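Local coordinates for protein 4-hydroxythreonine-4-phosphate dehydrogenase (PDB 6XMY) that probably catalyses the NAD(P)-dependent oxidation of 4-(phosphooxy)-L-threonine in pyridoxine 5'-phosphate biosynthesis, as a metal-dependent dehydrogenase of the PdxA family, at residues K185-L190 with Q238-L243. Numbering follows the deposited sequence.
Sequences KVIQQL and QGIDVL
Gln-188 and Gln-238 both hold CG beside the backbone N (chi1 -79° and -62°) and run extended beyond it, which brings their amides together between the helix and the residues ahead of the strand. NE2 of Gln-188 donates to OE1 of Gln-238 at 2.9 Å, and an N-H...O angle of 172° makes the bond nearly straight. The acceptor lies almost in the amide plane of Gln-188, whereas the donor stands somewhat tilted from the carbonyl plane of Gln-238. The two amides are close to coplanar although the side chains cross at about a right angle. Alongside the amide pair, CD1 of Ile-240 comes within 4.1 Å of CG of Gln-188, so the methylene part of the glutamine adds to the apolar packing.

The CB of Ile-187 points toward 238-243, and its CG2, anti to the backbone N, makes the contact. That one methyl meets CG1 of Val-242 at 3.8 Å and CG2 of Ile-240 at 4.0 Å, and thus spans two alternate residues. In the fold, this packs helix 180-197 against Val-242 of strand 241-246 and Ile-240 just ahead of it; the strand is an edge strand within this chain, hydrogen-bonded to strand 204-208. A Schellman motif ends helix 223-237, with Gly-239 at positive phi, and the chain then turns into the strand. Leu-235 of that helix touches both Ile-187 and Ile-240, and Ile-187 also packs on Val-207 of strand 204-208. The glutamine pair lies toward the solvent-exposed margin, Gln-188 partly exposed and Gln-238 exposed.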
loop_
_atom_site.group_PDB
_atom_site.type_symbol
_atom_site.label_atom_id
_atom_site.label_comp_id
_atom_site.label_asym_id
_atom_site.label_seq_id
_atom_site.Cartn_x
_atom_site.Cartn_y
_atom_site.Cartn_z
ATOM N N LYS A 185 -12.072 6.147 -14.412
ATOM C CA LYS A 185 -11.082 6.952 -13.708
ATOM C C LYS A 185 -10.011 6.077 -13.079
ATOM O O LYS A 185 -8.822 6.424 -13.099
ATOM C CB LYS A 185 -11.778 7.809 -12.657
ATOM C CG LYS A 185 -12.572 8.944 -13.278
ATOM C CD LYS A 185 -13.419 9.661 -12.250
ATOM C CE LYS A 185 -14.173 10.820 -12.882
ATOM N NZ LYS A 185 -15.042 11.514 -11.895
ATOM N N VAL A 186 -10.416 4.937 -12.513
ATOM C CA VAL A 186 -9.454 4.002 -11.938
ATOM C C VAL A 186 -8.502 3.492 -13.010
ATOM O O VAL A 186 -7.276 3.470 -12.822
ATOM C CB VAL A 186 -10.190 2.846 -11.239
ATOM C CG1 VAL A 186 -9.248 1.670 -11.011
ATOM C CG2 VAL A 186 -10.785 3.334 -9.930
ATOM N N ILE A 187 -9.055 3.041 -14.139
ATOM C CA ILE A 187 -8.205 2.460 -15.170
ATOM C C ILE A 187 -7.369 3.526 -15.887
ATOM O O ILE A 187 -6.224 3.260 -16.275
ATOM C CB ILE A 187 -9.010 1.533 -16.104
ATOM C CG1 ILE A 187 -9.572 0.367 -15.278
ATOM C CG2 ILE A 187 -8.125 1.004 -17.231
ATOM C CD1 ILE A 187 -10.393 -0.642 -16.076
ATOM N N GLN A 188 -7.885 4.755 -16.027
ATOM C CA GLN A 188 -7.045 5.839 -16.543
ATOM C C GLN A 188 -5.825 6.046 -15.649
ATOM O O GLN A 188 -4.694 6.159 -16.136
ATOM C CB GLN A 188 -7.847 7.140 -16.634
ATOM C CG GLN A 188 -8.775 7.256 -17.837
ATOM C CD GLN A 188 -9.695 8.464 -17.745
ATOM O OE1 GLN A 188 -9.841 9.077 -16.683
ATOM N NE2 GLN A 188 -10.324 8.811 -18.858
ATOM N N GLN A 189 -6.033 6.061 -14.332
ATOM C CA GLN A 189 -4.909 6.234 -13.421
ATOM C C GLN A 189 -3.953 5.051 -13.497
ATOM O O GLN A 189 -2.730 5.236 -13.537
ATOM C CB GLN A 189 -5.407 6.434 -11.992
ATOM C CG GLN A 189 -4.276 6.621 -10.996
ATOM C CD GLN A 189 -3.435 7.844 -11.291
ATOM O OE1 GLN A 189 -3.942 8.963 -11.290
ATOM N NE2 GLN A 189 -2.150 7.635 -11.562
ATOM N N LEU A 190 -4.494 3.830 -13.509
ATOM C CA LEU A 190 -3.655 2.642 -13.628
ATOM C C LEU A 190 -2.812 2.693 -14.899
ATOM O O LEU A 190 -1.600 2.455 -14.867
ATOM C CB LEU A 190 -4.539 1.389 -13.624
ATOM C CG LEU A 190 -3.796 0.078 -13.879
ATOM C CD1 LEU A 190 -2.737 -0.170 -12.818
ATOM C CD2 LEU A 190 -4.778 -1.094 -13.954
ATOM N N GLN A 238 -10.491 5.557 -25.831
ATOM C CA GLN A 238 -9.421 6.449 -25.409
ATOM C C GLN A 238 -8.044 5.858 -25.679
ATOM O O GLN A 238 -7.034 6.496 -25.360
ATOM C CB GLN A 238 -9.563 6.787 -23.921
ATOM C CG GLN A 238 -10.853 7.509 -23.595
ATOM C CD GLN A 238 -11.035 7.728 -22.120
ATOM O OE1 GLN A 238 -10.170 7.370 -21.322
ATOM N NE2 GLN A 238 -12.160 8.323 -21.740
ATOM N N GLY A 239 -7.984 4.661 -26.265
ATOM C CA GLY A 239 -6.719 4.026 -26.575
ATOM C C GLY A 239 -6.093 3.247 -25.446
ATOM O O GLY A 239 -4.896 2.945 -25.498
ATOM N N ILE A 240 -6.862 2.908 -24.417
ATOM C CA ILE A 240 -6.364 2.123 -23.295
ATOM C C ILE A 240 -6.747 0.669 -23.537
ATOM O O ILE A 240 -7.928 0.347 -23.713
ATOM C CB ILE A 240 -6.905 2.668 -21.967
ATOM C CG1 ILE A 240 -6.364 4.088 -21.728
ATOM C CG2 ILE A 240 -6.508 1.755 -20.817
ATOM C CD1 ILE A 240 -7.020 4.817 -20.568
ATOM N N ASP A 241 -5.740 -0.204 -23.586
ATOM C CA ASP A 241 -5.889 -1.571 -24.095
ATOM C C ASP A 241 -6.403 -2.488 -22.987
ATOM O O ASP A 241 -5.654 -3.233 -22.353
ATOM C CB ASP A 241 -4.552 -2.040 -24.658
ATOM C CG ASP A 241 -4.664 -3.280 -25.515
ATOM O OD1 ASP A 241 -5.782 -3.796 -25.715
ATOM O OD2 ASP A 241 -3.608 -3.734 -25.999
ATOM N N VAL A 242 -7.724 -2.443 -22.768
ATOM C CA VAL A 242 -8.401 -3.278 -21.779
ATOM C C VAL A 242 -9.031 -4.489 -22.454
ATOM O O VAL A 242 -9.485 -4.440 -23.603
ATOM C CB VAL A 242 -9.472 -2.502 -20.979
ATOM C CG1 VAL A 242 -8.818 -1.554 -19.960
ATOM C CG2 VAL A 242 -10.414 -1.753 -21.925
ATOM N N LEU A 243 -9.093 -5.585 -21.705
ATOM C CA LEU A 243 -9.798 -6.794 -22.101
ATOM C C LEU A 243 -10.706 -7.192 -20.950
ATOM O O LEU A 243 -10.249 -7.304 -19.810
ATOM C CB LEU A 243 -8.802 -7.929 -22.369
ATOM C CG LEU A 243 -9.426 -9.318 -22.497
ATOM C CD1 LEU A 243 -10.267 -9.424 -23.759
ATOM C CD2 LEU A 243 -8.368 -10.413 -22.450
#